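Local coordinates for protein actinorhodin polyketide putative beta-ketoacyl synthase 2 (Streptomyces coelicolor A3, PDB 1TQY) that serves as the chain length factor of actinorhodin polyketide biosynthesis and belongs to the beta-ketoacyl-ACP synthase family, probably with 3-oxoacyl-[acyl-carrier-protein] synthase activity, at residues B[16-21]-B[346-351]; B[85-90]-B[239-244]. One frame throughout, in Å; residues are numbered along the deposited sequence.

Contacts 1 and 2 are both buried and held by apolar packing without hydrogen bonds between their segments. They lie on neighbouring strands, 11-20 and 238-246, which pair antiparallel through probable backbone hydrogen bonds, Gly17 N to Ile241 O and Val19 O to Gly239 N, each 2.8 Å; the contact centres are about 8 Å apart. Helix 345-359 and helix 78-93 lie against opposite faces of this pair. Contact 1 sets Val16, Val18 and Ala20 against the branched Leu348 and Val351 at a steep crossing, side chain on side chain. Contact 2, farther from the chain centre, brings an alanine-lined helix closer to branched strand residues, at a shallow crossing, and methyls also press on carbonyl oxygens.

Contact 1: residues B[16-21]-B[346-351]; sequences VGVVAP and GPLDVV. With NA (sodium ion), chain K.
This is a buried helix-on-strand packing contact in the core of the thiolase-like fold, where helix 345-359 lies across one face of strand 11-20. The segment axes approach to 9.5 Å with 120° between their directions, and alternate strand residues Val16, Val18 and Ala20 supply the apolar surface. Val18 is shared by two helix residues one turn apart: its CG1 lies 3.7 Å from Val351 CG1, while its CB is 4.0 Å from Leu348 CD1, the Val18 and Leu348 side chains crossing nearly perpendicularly. The side chain of Leu348 leaves the helix alongside the strand, and CG anti to the backbone N (chi1 -167°) carries its two methyls to it, CD2 meeting Ala20 CB at 4.0 Å. Val351 forks likewise, sending CG2 to Val16 CB at 4.1 Å. Just past the strand, Pro21 O binds a sodium ion at 2.3 Å, a site that Gln58 O and waters share. Helix 26-34 closes in through Tyr29, which touches Val18, Ala20 and Leu348. Strand 238-246 runs beside 11-20, and its Ala240 and Leu242 carry the same apolar surface onward beneath the helix.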
# COMPACT_ATOMS: atom_id res chain seq x y z
N VAL B 16 -12.38 1.13 -19.13
CA VAL B 16 -12.34 2.10 -18.05
C VAL B 16 -13.66 2.18 -17.31
O VAL B 16 -14.72 1.87 -17.85
CB VAL B 16 -11.96 3.52 -18.59
CG1 VAL B 16 -10.69 3.42 -19.45
CG2 VAL B 16 -13.10 4.11 -19.39
N GLY B 17 -13.58 2.55 -16.03
CA GLY B 17 -14.77 2.67 -15.21
C GLY B 17 -14.63 3.91 -14.35
O GLY B 17 -13.71 4.00 -13.53
N VAL B 18 -15.52 4.89 -14.53
CA VAL B 18 -15.39 6.10 -13.74
C VAL B 18 -16.55 6.42 -12.82
O VAL B 18 -17.72 6.28 -13.18
CB VAL B 18 -15.11 7.34 -14.63
CG1 VAL B 18 -14.09 6.99 -15.72
CG2 VAL B 18 -16.37 7.87 -15.22
N VAL B 19 -16.20 6.82 -11.61
CA VAL B 19 -17.18 7.22 -10.60
C VAL B 19 -16.70 8.59 -10.12
O VAL B 19 -15.78 8.70 -9.30
CB VAL B 19 -17.24 6.18 -9.44
CG1 VAL B 19 -17.82 4.86 -9.96
CG2 VAL B 19 -15.85 5.92 -8.87
N ALA B 20 -17.31 9.64 -10.65
CA ALA B 20 -16.92 11.01 -10.32
C ALA B 20 -18.04 11.93 -9.85
O ALA B 20 -19.20 11.74 -10.20
CB ALA B 20 -16.21 11.64 -11.51
N PRO B 21 -17.69 12.96 -9.05
CA PRO B 21 -18.68 13.91 -8.54
C PRO B 21 -19.50 14.59 -9.63
O PRO B 21 -20.60 15.07 -9.36
CB PRO B 21 -17.82 14.91 -7.75
CG PRO B 21 -16.68 14.05 -7.26
CD PRO B 21 -16.35 13.25 -8.50
N GLY B 346 -5.17 10.29 -9.88
CA GLY B 346 -4.27 9.90 -10.96
C GLY B 346 -5.04 9.07 -11.99
O GLY B 346 -5.03 9.37 -13.19
N PRO B 347 -5.70 8.01 -11.53
CA PRO B 347 -6.47 7.14 -12.41
C PRO B 347 -7.48 7.89 -13.27
O PRO B 347 -7.60 7.64 -14.47
CB PRO B 347 -7.13 6.17 -11.43
CG PRO B 347 -6.02 5.97 -10.43
CD PRO B 347 -5.57 7.41 -10.19
N LEU B 348 -8.20 8.84 -12.66
CA LEU B 348 -9.20 9.61 -13.39
C LEU B 348 -8.54 10.54 -14.42
O LEU B 348 -9.07 10.76 -15.51
CB LEU B 348 -10.08 10.42 -12.42
CG LEU B 348 -11.34 11.00 -13.07
CD1 LEU B 348 -12.12 9.88 -13.74
CD2 LEU B 348 -12.21 11.70 -12.02
N ASP B 349 -7.39 11.10 -14.06
CA ASP B 349 -6.64 11.97 -14.96
C ASP B 349 -6.22 11.15 -16.18
O ASP B 349 -6.32 11.61 -17.32
CB ASP B 349 -5.41 12.53 -14.24
CG ASP B 349 -5.69 13.84 -13.51
OD1 ASP B 349 -6.88 14.19 -13.29
OD2 ASP B 349 -4.72 14.54 -13.14
N VAL B 350 -5.77 9.92 -15.94
CA VAL B 350 -5.37 9.03 -17.02
C VAL B 350 -6.54 8.76 -17.96
O VAL B 350 -6.39 8.80 -19.18
CB VAL B 350 -4.84 7.69 -16.46
CG1 VAL B 350 -4.70 6.66 -17.59
CG2 VAL B 350 -3.47 7.92 -15.79
N VAL B 351 -7.71 8.49 -17.39
CA VAL B 351 -8.90 8.23 -18.19
C VAL B 351 -9.24 9.47 -19.01
O VAL B 351 -9.55 9.38 -20.20
CB VAL B 351 -10.12 7.89 -17.30
CG1 VAL B 351 -11.40 7.86 -18.15
CG2 VAL B 351 -9.92 6.55 -16.63
NA NA K . -21.83 15.74 -7.59
O HOH W 1 -22.92 17.30 -8.95
O HOH W 2 -22.51 17.54 -5.31
O HOH W 3 -22.93 14.22 -8.04

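Contact 2: residues B[85-90]-B[239-244]; sequences TAADWA and GAILVL
Ile241 makes the central touch: its CG1 meets Ala86 CB at 3.6 Å, while CG2 lies 3.7 Å from Ala87 CA. The two branches thus reach neighbouring positions of the helix, because at chi1 -68° CG1 sits beside the backbone N and CG2 is anti to it. Ala90, one turn on from Ala86, packs directly against the strand, its CB lying 3.4 Å from Ile241 O, an oxygen already engaged by strand 11-20. Farther along, Val243 CG2 reaches Ala90 CB at 3.9 Å and Ala90 O at 3.6 Å. Small methyls on the helix side are consistent with the close axis approach of 7.1 Å, and the 33° between their directions shows that the segments run roughly alongside each other. Within the helix, the Ala90 N to Ala86 O hydrogen bond belongs to the turn that presents both methyls on the strand-facing side. Ala87 also touches Ile152 of helix 147-156, and Ala86 touches Val19 of strand 11-20. Strand 238-246 lies between strands 11-20 and 189-196, covered by helix 78-93 on the Ile241 face and helix 345-359 on the Ala240 and Leu242 face.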
# COMPACT_ATOMS: atom_id res chain seq x y z
N THR B 85 -18.04 -0.84 -8.20
CA THR B 85 -18.90 -0.44 -9.29
C THR B 85 -18.04 -0.05 -10.47
O THR B 85 -18.31 -0.44 -11.62
CB THR B 85 -19.76 0.76 -8.90
OG1 THR B 85 -20.53 0.42 -7.74
CG2 THR B 85 -20.69 1.15 -10.03
N ALA B 86 -17.00 0.72 -10.18
CA ALA B 86 -16.05 1.17 -11.18
C ALA B 86 -15.39 -0.05 -11.82
O ALA B 86 -15.35 -0.17 -13.04
CB ALA B 86 -14.99 2.05 -10.52
N ALA B 87 -14.89 -0.96 -10.99
CA ALA B 87 -14.22 -2.15 -11.48
C ALA B 87 -15.11 -2.97 -12.42
O ALA B 87 -14.68 -3.37 -13.49
CB ALA B 87 -13.74 -3.01 -10.32
N ASP B 88 -16.35 -3.21 -12.01
CA ASP B 88 -17.26 -3.99 -12.85
C ASP B 88 -17.45 -3.34 -14.21
O ASP B 88 -17.34 -4.00 -15.25
CB ASP B 88 -18.61 -4.17 -12.15
CG ASP B 88 -19.58 -4.99 -12.97
OD1 ASP B 88 -19.31 -6.19 -13.21
OD2 ASP B 88 -20.63 -4.44 -13.39
N TRP B 89 -17.74 -2.04 -14.21
CA TRP B 89 -17.94 -1.27 -15.45
C TRP B 89 -16.71 -1.31 -16.36
O TRP B 89 -16.84 -1.35 -17.59
CB TRP B 89 -18.28 0.20 -15.14
CG TRP B 89 -19.67 0.40 -14.62
CD1 TRP B 89 -20.70 -0.49 -14.68
CD2 TRP B 89 -20.19 1.57 -13.97
NE1 TRP B 89 -21.83 0.05 -14.11
CE2 TRP B 89 -21.55 1.31 -13.67
CE3 TRP B 89 -19.64 2.82 -13.62
CZ2 TRP B 89 -22.37 2.25 -13.03
CZ3 TRP B 89 -20.46 3.75 -12.98
CH2 TRP B 89 -21.81 3.47 -12.69
N ALA B 90 -15.53 -1.29 -15.76
CA ALA B 90 -14.28 -1.32 -16.52
C ALA B 90 -14.11 -2.67 -17.23
O ALA B 90 -13.71 -2.72 -18.40
CB ALA B 90 -13.10 -1.05 -15.60
N GLY B 239 -13.23 8.21 -8.23
CA GLY B 239 -12.02 7.83 -8.92
C GLY B 239 -12.29 7.02 -10.17
O GLY B 239 -13.31 7.21 -10.84
N ALA B 240 -11.38 6.11 -10.48
CA ALA B 240 -11.54 5.28 -11.66
C ALA B 240 -10.79 3.98 -11.53
O ALA B 240 -9.84 3.86 -10.77
CB ALA B 240 -11.06 6.03 -12.88
N ILE B 241 -11.24 3.00 -12.28
CA ILE B 241 -10.59 1.71 -12.30
C ILE B 241 -10.45 1.43 -13.78
O ILE B 241 -11.35 1.73 -14.56
CB ILE B 241 -11.46 0.63 -11.63
CG1 ILE B 241 -11.59 0.91 -10.12
CG2 ILE B 241 -10.87 -0.75 -11.88
CD1 ILE B 241 -10.28 0.78 -9.33
N LEU B 242 -9.31 0.90 -14.19
CA LEU B 242 -9.14 0.58 -15.59
C LEU B 242 -8.53 -0.79 -15.77
O LEU B 242 -7.90 -1.33 -14.87
CB LEU B 242 -8.29 1.63 -16.32
CG LEU B 242 -7.43 2.68 -15.62
CD1 LEU B 242 -6.73 3.50 -16.71
CD2 LEU B 242 -8.29 3.60 -14.73
N VAL B 243 -8.76 -1.36 -16.95
CA VAL B 243 -8.26 -2.68 -17.27
C VAL B 243 -7.06 -2.54 -18.19
O VAL B 243 -7.16 -1.98 -19.28
CB VAL B 243 -9.37 -3.52 -17.97
CG1 VAL B 243 -8.82 -4.87 -18.40
CG2 VAL B 243 -10.54 -3.70 -17.01
N LEU B 244 -5.91 -3.00 -17.72
CA LEU B 244 -4.71 -2.94 -18.53
C LEU B 244 -4.37 -4.36 -18.89
O LEU B 244 -4.61 -5.28 -18.10
CB LEU B 244 -3.55 -2.32 -17.76
CG LEU B 244 -3.77 -1.13 -16.83
CD1 LEU B 244 -2.44 -0.45 -16.63
CD2 LEU B 244 -4.79 -0.16 -17.41